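Local coordinates for RNA-binding protein RMD9, mitochondrial (Saccharomyces cerevisiae S288C, PDB 7A9X) that binds a twelve-nucleotide motif in the 3'-UTRs of mitochondrial mRNAs and takes part in their processing or stability, at residues 440-450 with 480-491. Residues are numbered along the deposited sequence; the frame is centred on the assembly and turned at random.
Sequences RILLKSLGSID and DLSALRDATVVW. With nucleotides of chain B.
Arg440 and Asp480 pair across two helices, 440-445 and 480-486, that run nearly parallel, 20° apart, with axes 7.7 Å from each other. Arg440 NE gives a nearly straight bond to Asp480 OD1 (2.6 Å), in the guanidinium plane but from above the carboxylate, the two planes being 62° apart; NH2 reaches OD2 weakly. The arginine chain is extended from CG to NE (chi3 177°), which carries the guanidinium out to the RNA, where Arg440 NH1 donates to O2 of U11 of chain B at 2.8 Å. Asp134 also pairs with NH1, and the backbone N of Ala477 binds Asp480 OD2. A leucine in place of Arg440 would probably leave Asp480 without its cationic mate and the uracil O2 without this donor. A looser ion pair joins Lys444 NZ to Asp486 OD2 (3.5 Å); the lysine CE lies 3.1 Å from OP1 of C12 of chain B, and Asp486 OD1 takes a bond from Arg485 NH2, completing a small charge network beside the backbone of the RNA. Apolar side chains pack between the helices: Leu443 CD2 sits against CB of both Ala483 and Leu484, while Ala487 CB rests near Leu446 CB. Gly447 CA comes 3.6 Å from Ala487 CA and makes a CA-H...O contact with Asp486 O; a CB pointing that way would clash with this oxygen. Trp491 NE1 donates to Asp450 OD1 (2.8 Å), with the carboxylate almost perpendicular to the indole, on which Arg540 makes a cation-pi contact. Side-by-side helices presenting polar side chains to successive nucleotides are characteristic of the RNA-binding surface of a pentatricopeptide repeat solenoid, here joining what is probably the eighth repeat to helix 478-486, which follows it.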
ATOM      1  N   ARG A 440      -6.848  19.827   1.868  1.00 79.37           N
ATOM      2  CA  ARG A 440      -7.581  19.054   2.866  1.00 76.76           C
ATOM      3  C   ARG A 440      -6.863  19.071   4.210  1.00 75.85           C
ATOM      4  O   ARG A 440      -7.493  19.273   5.253  1.00 79.40           O
ATOM      5  CB  ARG A 440      -7.777  17.617   2.384  1.00 73.79           C
ATOM      6  CG  ARG A 440      -8.863  17.451   1.338  1.00 71.25           C
ATOM      7  CD  ARG A 440      -8.894  16.037   0.788  1.00 68.19           C
ATOM      8  NE  ARG A 440      -9.982  15.855  -0.166  1.00 74.66           N
ATOM      9  CZ  ARG A 440     -10.148  14.768  -0.913  1.00 69.59           C
ATOM     10  NH1 ARG A 440      -9.290  13.759  -0.822  1.00 67.55           N
ATOM     11  NH2 ARG A 440     -11.171  14.693  -1.754  1.00 71.53           N
ATOM     12  N   ILE A 441      -5.544  18.868   4.201  1.00 66.67           N
ATOM     13  CA  ILE A 441      -4.790  18.813   5.450  1.00 73.31           C
ATOM     14  C   ILE A 441      -4.724  20.188   6.100  1.00 74.93           C
ATOM     15  O   ILE A 441      -4.809  20.312   7.327  1.00 70.99           O
ATOM     16  CB  ILE A 441      -3.385  18.237   5.196  1.00 67.93           C
ATOM     17  CG1 ILE A 441      -3.489  16.824   4.621  1.00 62.43           C
ATOM     18  CG2 ILE A 441      -2.575  18.228   6.483  1.00 63.15           C
ATOM     19  CD1 ILE A 441      -2.195  16.307   4.049  1.00 61.25           C
ATOM     20  N   LEU A 442      -4.571  21.242   5.291  1.00 75.14           N
ATOM     21  CA  LEU A 442      -4.531  22.595   5.838  1.00 82.19           C
ATOM     22  C   LEU A 442      -5.825  22.932   6.570  1.00 89.58           C
ATOM     23  O   LEU A 442      -5.802  23.597   7.612  1.00 97.30           O
ATOM     24  CB  LEU A 442      -4.260  23.603   4.721  1.00 83.46           C
ATOM     25  CG  LEU A 442      -2.815  23.682   4.222  1.00 84.91           C
ATOM     26  CD1 LEU A 442      -2.738  24.437   2.907  1.00 89.20           C
ATOM     27  CD2 LEU A 442      -1.933  24.349   5.264  1.00 84.80           C
ATOM     28  N   LEU A 443      -6.963  22.477   6.045  1.00 85.42           N
ATOM     29  CA  LEU A 443      -8.218  22.641   6.772  1.00 81.03           C
ATOM     30  C   LEU A 443      -8.242  21.772   8.023  1.00 77.52           C
ATOM     31  O   LEU A 443      -8.630  22.238   9.101  1.00 75.20           O
ATOM     32  CB  LEU A 443      -9.404  22.308   5.867  1.00 80.04           C
ATOM     33  CG  LEU A 443     -10.786  22.350   6.527  1.00 80.05           C
ATOM     34  CD1 LEU A 443     -11.079  23.735   7.084  1.00 82.01           C
ATOM     35  CD2 LEU A 443     -11.869  21.926   5.546  1.00 84.64           C
ATOM     36  N   LYS A 444      -7.827  20.508   7.898  1.00 74.43           N
ATOM     37  CA  LYS A 444      -7.807  19.606   9.045  1.00 74.34           C
ATOM     38  C   LYS A 444      -6.914  20.133  10.160  1.00 74.41           C
ATOM     39  O   LYS A 444      -7.215  19.935  11.344  1.00 73.48           O
ATOM     40  CB  LYS A 444      -7.341  18.217   8.603  1.00 66.63           C
ATOM     41  CG  LYS A 444      -7.399  17.144   9.683  1.00 65.93           C
ATOM     42  CD  LYS A 444      -6.672  15.880   9.236  1.00 70.77           C
ATOM     43  CE  LYS A 444      -7.024  14.685  10.110  1.00 75.31           C
ATOM     44  NZ  LYS A 444      -6.799  14.933  11.558  1.00 89.99           N
ATOM     45  N   SER A 445      -5.820  20.814   9.803  1.00 76.37           N
ATOM     46  CA  SER A 445      -4.856  21.272  10.800  1.00 76.80           C
ATOM     47  C   SER A 445      -5.470  22.262  11.783  1.00 77.57           C
ATOM     48  O   SER A 445      -5.001  22.369  12.921  1.00 82.88           O
ATOM     49  CB  SER A 445      -3.647  21.900  10.106  1.00 76.88           C
ATOM     50  OG  SER A 445      -2.980  20.951   9.287  1.00 78.90           O
ATOM     51  N   LEU A 446      -6.512  22.986  11.371  1.00 76.06           N
ATOM     52  CA  LEU A 446      -7.131  23.964  12.255  1.00 82.42           C
ATOM     53  C   LEU A 446      -7.793  23.316  13.464  1.00 82.18           C
ATOM     54  O   LEU A 446      -7.985  23.987  14.483  1.00 83.74           O
ATOM     55  CB  LEU A 446      -8.148  24.798  11.477  1.00 88.80           C
ATOM     56  CG  LEU A 446      -7.573  25.600  10.305  1.00 91.02           C
ATOM     57  CD1 LEU A 446      -8.656  26.429   9.638  1.00 96.95           C
ATOM     58  CD2 LEU A 446      -6.425  26.484  10.768  1.00 89.22           C
ATOM     59  N   GLY A 447      -8.141  22.036  13.378  1.00 75.10           N
ATOM     60  CA  GLY A 447      -8.695  21.311  14.500  1.00 73.51           C
ATOM     61  C   GLY A 447      -7.715  20.945  15.593  1.00 80.06           C
ATOM     62  O   GLY A 447      -8.132  20.431  16.634  1.00 79.20           O
ATOM     63  N   SER A 448      -6.418  21.191  15.395  1.00 75.16           N
ATOM     64  CA  SER A 448      -5.407  20.901  16.400  1.00 75.62           C
ATOM     65  C   SER A 448      -4.878  22.140  17.108  1.00 84.68           C
ATOM     66  O   SER A 448      -4.040  22.003  18.005  1.00 76.47           O
ATOM     67  CB  SER A 448      -4.226  20.147  15.768  1.00 72.80           C
ATOM     68  OG  SER A 448      -4.622  18.859  15.318  1.00 76.22           O
ATOM     69  N   ILE A 449      -5.332  23.332  16.733  1.00 87.97           N
ATOM     70  CA  ILE A 449      -4.883  24.565  17.363  1.00 87.76           C
ATOM     71  C   ILE A 449      -6.097  25.331  17.860  1.00 90.44           C
ATOM     72  O   ILE A 449      -7.211  25.183  17.346  1.00 98.18           O
ATOM     73  CB  ILE A 449      -4.049  25.442  16.403  1.00 84.47           C
ATOM     74  CG1 ILE A 449      -4.886  25.838  15.182  1.00 80.84           C
ATOM     75  CG2 ILE A 449      -2.769  24.722  15.994  1.00 75.36           C
ATOM     76  CD1 ILE A 449      -4.205  26.841  14.274  1.00 79.69           C
ATOM     77  N   ASP A 450      -5.874  26.154  18.882  1.00 91.45           N
ATOM     78  CA  ASP A 450      -6.910  27.048  19.373  1.00 90.59           C
ATOM     79  C   ASP A 450      -6.812  28.444  18.777  1.00 89.19           C
ATOM     80  O   ASP A 450      -7.825  29.149  18.716  1.00 89.95           O
ATOM     81  CB  ASP A 450      -6.850  27.140  20.901  1.00 94.33           C
ATOM     82  CG  ASP A 450      -7.032  25.795  21.569  1.00 99.53           C
ATOM     83  OD1 ASP A 450      -7.262  24.805  20.842  1.00100.61           O
ATOM     84  OD2 ASP A 450      -6.943  25.725  22.812  1.00101.20           O
ATOM     85  N   ASP A 480     -13.195  15.416   2.076  1.00 76.89           N
ATOM     86  CA  ASP A 480     -13.368  16.862   2.173  1.00 81.46           C
ATOM     87  C   ASP A 480     -14.203  17.235   3.392  1.00 82.92           C
ATOM     88  O   ASP A 480     -13.848  18.156   4.136  1.00 82.85           O
ATOM     89  CB  ASP A 480     -14.009  17.400   0.893  1.00 82.31           C
ATOM     90  CG  ASP A 480     -13.124  17.222  -0.322  1.00 82.97           C
ATOM     91  OD1 ASP A 480     -11.921  17.541  -0.229  1.00 78.75           O
ATOM     92  OD2 ASP A 480     -13.624  16.751  -1.364  1.00 85.63           O
ATOM     93  N   LEU A 481     -15.309  16.522   3.617  1.00 80.67           N
ATOM     94  CA  LEU A 481     -16.152  16.816   4.770  1.00 80.79           C
ATOM     95  C   LEU A 481     -15.506  16.360   6.071  1.00 81.84           C
ATOM     96  O   LEU A 481     -15.707  16.992   7.115  1.00 76.43           O
ATOM     97  CB  LEU A 481     -17.524  16.162   4.597  1.00 79.41           C
ATOM     98  CG  LEU A 481     -18.347  16.614   3.388  1.00 94.09           C
ATOM     99  CD1 LEU A 481     -19.661  15.854   3.322  1.00100.43           C
ATOM    100  CD2 LEU A 481     -18.594  18.115   3.430  1.00 93.62           C
ATOM    101  N   SER A 482     -14.736  15.269   6.034  1.00 79.00           N
ATOM    102  CA  SER A 482     -14.033  14.820   7.229  1.00 72.14           C
ATOM    103  C   SER A 482     -13.039  15.865   7.718  1.00 74.77           C
ATOM    104  O   SER A 482     -12.833  16.008   8.928  1.00 70.92           O
ATOM    105  CB  SER A 482     -13.319  13.496   6.953  1.00 75.11           C
ATOM    106  OG  SER A 482     -14.242  12.448   6.711  1.00 70.57           O
ATOM    107  N   ALA A 483     -12.421  16.607   6.795  1.00 73.56           N
ATOM    108  CA  ALA A 483     -11.494  17.661   7.191  1.00 73.57           C
ATOM    109  C   ALA A 483     -12.225  18.814   7.869  1.00 75.93           C
ATOM    110  O   ALA A 483     -11.728  19.380   8.848  1.00 78.07           O
ATOM    111  CB  ALA A 483     -10.716  18.161   5.975  1.00 70.61           C
ATOM    112  N   LEU A 484     -13.405  19.179   7.361  1.00 82.45           N
ATOM    113  CA  LEU A 484     -14.188  20.226   8.009  1.00 84.94           C
ATOM    114  C   LEU A 484     -14.707  19.758   9.363  1.00 85.56           C
ATOM    115  O   LEU A 484     -14.749  20.536  10.324  1.00 90.47           O
ATOM    116  CB  LEU A 484     -15.346  20.649   7.104  1.00 89.58           C
ATOM    117  CG  LEU A 484     -16.168  21.875   7.511  1.00 92.86           C
ATOM    118  CD1 LEU A 484     -15.337  23.149   7.429  1.00 90.40           C
ATOM    119  CD2 LEU A 484     -17.412  21.983   6.642  1.00 96.38           C
ATOM    120  N   ARG A 485     -15.103  18.487   9.459  1.00 85.36           N
ATOM    121  CA  ARG A 485     -15.537  17.940  10.740  1.00 83.22           C
ATOM    122  C   ARG A 485     -14.398  17.928  11.753  1.00 80.85           C
ATOM    123  O   ARG A 485     -14.594  18.293  12.918  1.00 81.11           O
ATOM    124  CB  ARG A 485     -16.103  16.535  10.538  1.00 77.63           C
ATOM    125  CG  ARG A 485     -16.296  15.744  11.816  1.00 78.61           C
ATOM    126  CD  ARG A 485     -15.332  14.573  11.865  1.00 84.10           C
ATOM    127  NE  ARG A 485     -15.600  13.616  10.797  1.00 90.27           N
ATOM    128  CZ  ARG A 485     -14.752  12.670  10.405  1.00 87.21           C
ATOM    129  NH1 ARG A 485     -15.090  11.844   9.425  1.00 86.44           N
ATOM    130  NH2 ARG A 485     -13.565  12.557  10.984  1.00 82.64           N
ATOM    131  N   ASP A 486     -13.199  17.523  11.328  1.00 75.27           N
ATOM    132  CA  ASP A 486     -12.060  17.491  12.238  1.00 75.40           C
ATOM    133  C   ASP A 486     -11.657  18.877  12.718  1.00 81.28           C
ATOM    134  O   ASP A 486     -11.085  19.002  13.807  1.00 88.75           O
ATOM    135  CB  ASP A 486     -10.870  16.803  11.565  1.00 69.48           C
ATOM    136  CG  ASP A 486     -11.014  15.296  11.535  1.00 72.34           C
ATOM    137  OD1 ASP A 486     -11.968  14.783  12.159  1.00 72.57           O
ATOM    138  OD2 ASP A 486     -10.180  14.627  10.893  1.00 72.08           O
ATOM    139  N   ALA A 487     -11.950  19.918  11.946  1.00 86.09           N
ATOM    140  CA  ALA A 487     -11.610  21.282  12.324  1.00 84.91           C
ATOM    141  C   ALA A 487     -12.682  21.950  13.174  1.00 84.60           C
ATOM    142  O   ALA A 487     -12.475  23.080  13.628  1.00 85.49           O
ATOM    143  CB  ALA A 487     -11.345  22.126  11.074  1.00 86.39           C
ATOM    144  N   THR A 488     -13.818  21.291  13.397  1.00 85.40           N
ATOM    145  CA  THR A 488     -14.899  21.895  14.168  1.00 86.91           C
ATOM    146  C   THR A 488     -15.374  20.963  15.278  1.00 87.83           C
ATOM    147  O   THR A 488     -15.098  21.200  16.459  1.00 88.40           O
ATOM    148  CB  THR A 488     -16.067  22.266  13.247  1.00 89.09           C
ATOM    149  OG1 THR A 488     -16.562  21.088  12.598  1.00 87.16           O
ATOM    150  CG2 THR A 488     -15.628  23.274  12.185  1.00 87.49           C
ATOM    151  N   VAL A 489     -16.079  19.894  14.900  1.00 86.34           N
ATOM    152  CA  VAL A 489     -16.726  19.018  15.874  1.00 84.51           C
ATOM    153  C   VAL A 489     -15.695  18.350  16.775  1.00 85.40           C
ATOM    154  O   VAL A 489     -15.855  18.306  18.002  1.00 84.96           O
ATOM    155  CB  VAL A 489     -17.593  17.972  15.151  1.00 84.93           C
ATOM    156  CG1 VAL A 489     -18.305  17.070  16.156  1.00 86.40           C
ATOM    157  CG2 VAL A 489     -18.586  18.659  14.238  1.00 86.51           C
ATOM    158  N   VAL A 490     -14.630  17.809  16.181  1.00 77.91           N
ATOM    159  CA  VAL A 490     -13.624  17.095  16.962  1.00 81.97           C
ATOM    160  C   VAL A 490     -12.919  18.046  17.920  1.00 76.91           C
ATOM    161  O   VAL A 490     -12.660  17.703  19.079  1.00 78.65           O
ATOM    162  CB  VAL A 490     -12.631  16.381  16.026  1.00 78.81           C
ATOM    163  CG1 VAL A 490     -11.650  15.546  16.829  1.00 72.31           C
ATOM    164  CG2 VAL A 490     -13.383  15.512  15.036  1.00 77.20           C
ATOM    165  N   TRP A 491     -12.610  19.261  17.457  1.00 77.37           N
ATOM    166  CA  TRP A 491     -12.004  20.255  18.337  1.00 83.52           C
ATOM    167  C   TRP A 491     -12.944  20.624  19.478  1.00 91.78           C
ATOM    168  O   TRP A 491     -12.513  20.729  20.632  1.00 93.00           O
ATOM    169  CB  TRP A 491     -11.613  21.496  17.532  1.00 79.27           C
ATOM    170  CG  TRP A 491     -11.036  22.614  18.361  1.00 81.83           C
ATOM    171  CD1 TRP A 491      -9.716  22.836  18.641  1.00 79.49           C
ATOM    172  CD2 TRP A 491     -11.764  23.663  19.009  1.00 83.53           C
ATOM    173  NE1 TRP A 491      -9.580  23.955  19.426  1.00 85.85           N
ATOM    174  CE2 TRP A 491     -10.823  24.481  19.667  1.00 87.14           C
ATOM    175  CE3 TRP A 491     -13.121  23.988  19.100  1.00 85.93           C
ATOM    176  CZ2 TRP A 491     -11.197  25.604  20.404  1.00 88.92           C
ATOM    177  CZ3 TRP A 491     -13.489  25.102  19.831  1.00 93.35           C
ATOM    178  CH2 TRP A 491     -12.531  25.897  20.473  1.00 92.56           C
TER
ATOM    179  P     U B  13     -13.196   9.344   8.257  1.00 75.10           P
ATOM    180  OP1   U B  13     -14.389  10.170   7.944  1.00 76.39           O
ATOM    181  OP2   U B  13     -12.155   9.878   9.173  1.00 88.65           O
ATOM    182  O5'   U B  13     -13.692   7.953   8.851  1.00 76.22           O
ATOM    183  C5'   U B  13     -12.798   6.861   9.013  1.00 75.33           C
ATOM    184  C4'   U B  13     -13.358   5.842   9.971  1.00 79.90           C
ATOM    185  O4'   U B  13     -13.397   6.407  11.307  1.00 80.17           O
ATOM    186  C3'   U B  13     -14.792   5.412   9.697  1.00 90.35           C
ATOM    187  O3'   U B  13     -14.871   4.371   8.737  1.00 94.31           O
ATOM    188  C2'   U B  13     -15.299   5.002  11.074  1.00 94.14           C
ATOM    189  O2'   U B  13     -14.872   3.686  11.393  1.00 98.66           O
ATOM    190  C1'   U B  13     -14.558   5.984  11.984  1.00 86.17           C
ATOM    191  N1    U B  13     -15.363   7.183  12.318  1.00 86.53           N
ATOM    192  C2    U B  13     -16.471   7.049  13.137  1.00 92.74           C
ATOM    193  O2    U B  13     -16.847   5.983  13.598  1.00 97.80           O
ATOM    194  N3    U B  13     -17.140   8.221  13.395  1.00 93.22           N
ATOM    195  C4    U B  13     -16.823   9.486  12.941  1.00 87.72           C
ATOM    196  O4    U B  13     -17.527  10.445  13.263  1.00 91.28           O
ATOM    197  C5    U B  13     -15.661   9.543  12.111  1.00 81.75           C
ATOM    198  C6    U B  13     -14.990   8.419  11.840  1.00 79.88           C
ATOM    199  P     U B  11      -2.745  10.577   6.498  1.00 68.38           P
ATOM    200  OP1   U B  11      -2.693  10.756   7.973  1.00 64.04           O
ATOM    201  OP2   U B  11      -2.928   9.213   5.938  1.00 63.43           O
ATOM    202  O5'   U B  11      -3.903  11.508   5.920  1.00 64.26           O
ATOM    203  C5'   U B  11      -4.017  12.865   6.315  1.00 64.61           C
ATOM    204  C4'   U B  11      -5.074  13.584   5.518  1.00 66.48           C
ATOM    205  O4'   U B  11      -4.646  13.713   4.136  1.00 69.78           O
ATOM    206  C3'   U B  11      -6.423  12.891   5.418  1.00 66.79           C
ATOM    207  O3'   U B  11      -7.229  13.072   6.567  1.00 71.97           O
ATOM    208  C2'   U B  11      -7.011  13.497   4.152  1.00 66.50           C
ATOM    209  O2'   U B  11      -7.511  14.802   4.402  1.00 71.05           O
ATOM    210  C1'   U B  11      -5.764  13.621   3.276  1.00 69.34           C
ATOM    211  N1    U B  11      -5.584  12.444   2.400  1.00 69.68           N
ATOM    212  C2    U B  11      -6.394  12.331   1.284  1.00 73.77           C
ATOM    213  O2    U B  11      -7.245  13.153   0.988  1.00 71.88           O
ATOM    214  N3    U B  11      -6.164  11.215   0.518  1.00 75.04           N
ATOM    215  C4    U B  11      -5.231  10.225   0.754  1.00 72.83           C
ATOM    216  O4    U B  11      -5.143   9.275  -0.024  1.00 72.06           O
ATOM    217  C5    U B  11      -4.437  10.415   1.928  1.00 63.37           C
ATOM    218  C6    U B  11      -4.637  11.492   2.691  1.00 63.79           C
ATOM    219  P     C B  12      -7.728  11.794   7.402  1.00 68.42           P
ATOM    220  OP1   C B  12      -8.394  12.283   8.633  1.00 69.74           O
ATOM    221  OP2   C B  12      -6.593  10.843   7.503  1.00 77.83           O
ATOM    222  O5'   C B  12      -8.847  11.139   6.476  1.00 69.12           O
ATOM    223  C5'   C B  12     -10.130  11.743   6.362  1.00 70.45           C
ATOM    224  C4'   C B  12     -11.193  10.761   5.931  1.00 73.76           C
ATOM    225  O4'   C B  12     -11.084  10.524   4.501  1.00 73.96           O
ATOM    226  C3'   C B  12     -11.152   9.389   6.605  1.00 71.74           C
ATOM    227  O3'   C B  12     -12.482   8.948   6.871  1.00 73.47           O
ATOM    228  C2'   C B  12     -10.519   8.495   5.539  1.00 70.57           C
ATOM    229  O2'   C B  12     -10.886   7.134   5.625  1.00 71.17           O
ATOM    230  C1'   C B  12     -11.026   9.134   4.250  1.00 70.50           C
ATOM    231  N1    C B  12     -10.148   8.918   3.088  1.00 69.08           N
ATOM    232  C2    C B  12     -10.723   8.517   1.878  1.00 74.70           C
ATOM    233  O2    C B  12     -11.952   8.360   1.818  1.00 78.69           O
ATOM    234  N3    C B  12      -9.930   8.312   0.802  1.00 68.08           N
ATOM    235  C4    C B  12      -8.613   8.491   0.898  1.00 72.60           C
ATOM    236  N4    C B  12      -7.877   8.275  -0.195  1.00 72.29           N
ATOM    237  C5    C B  12      -7.997   8.897   2.119  1.00 66.58           C
ATOM    238  C6    C B  12      -8.794   9.097   3.179  1.00 67.72           C
TER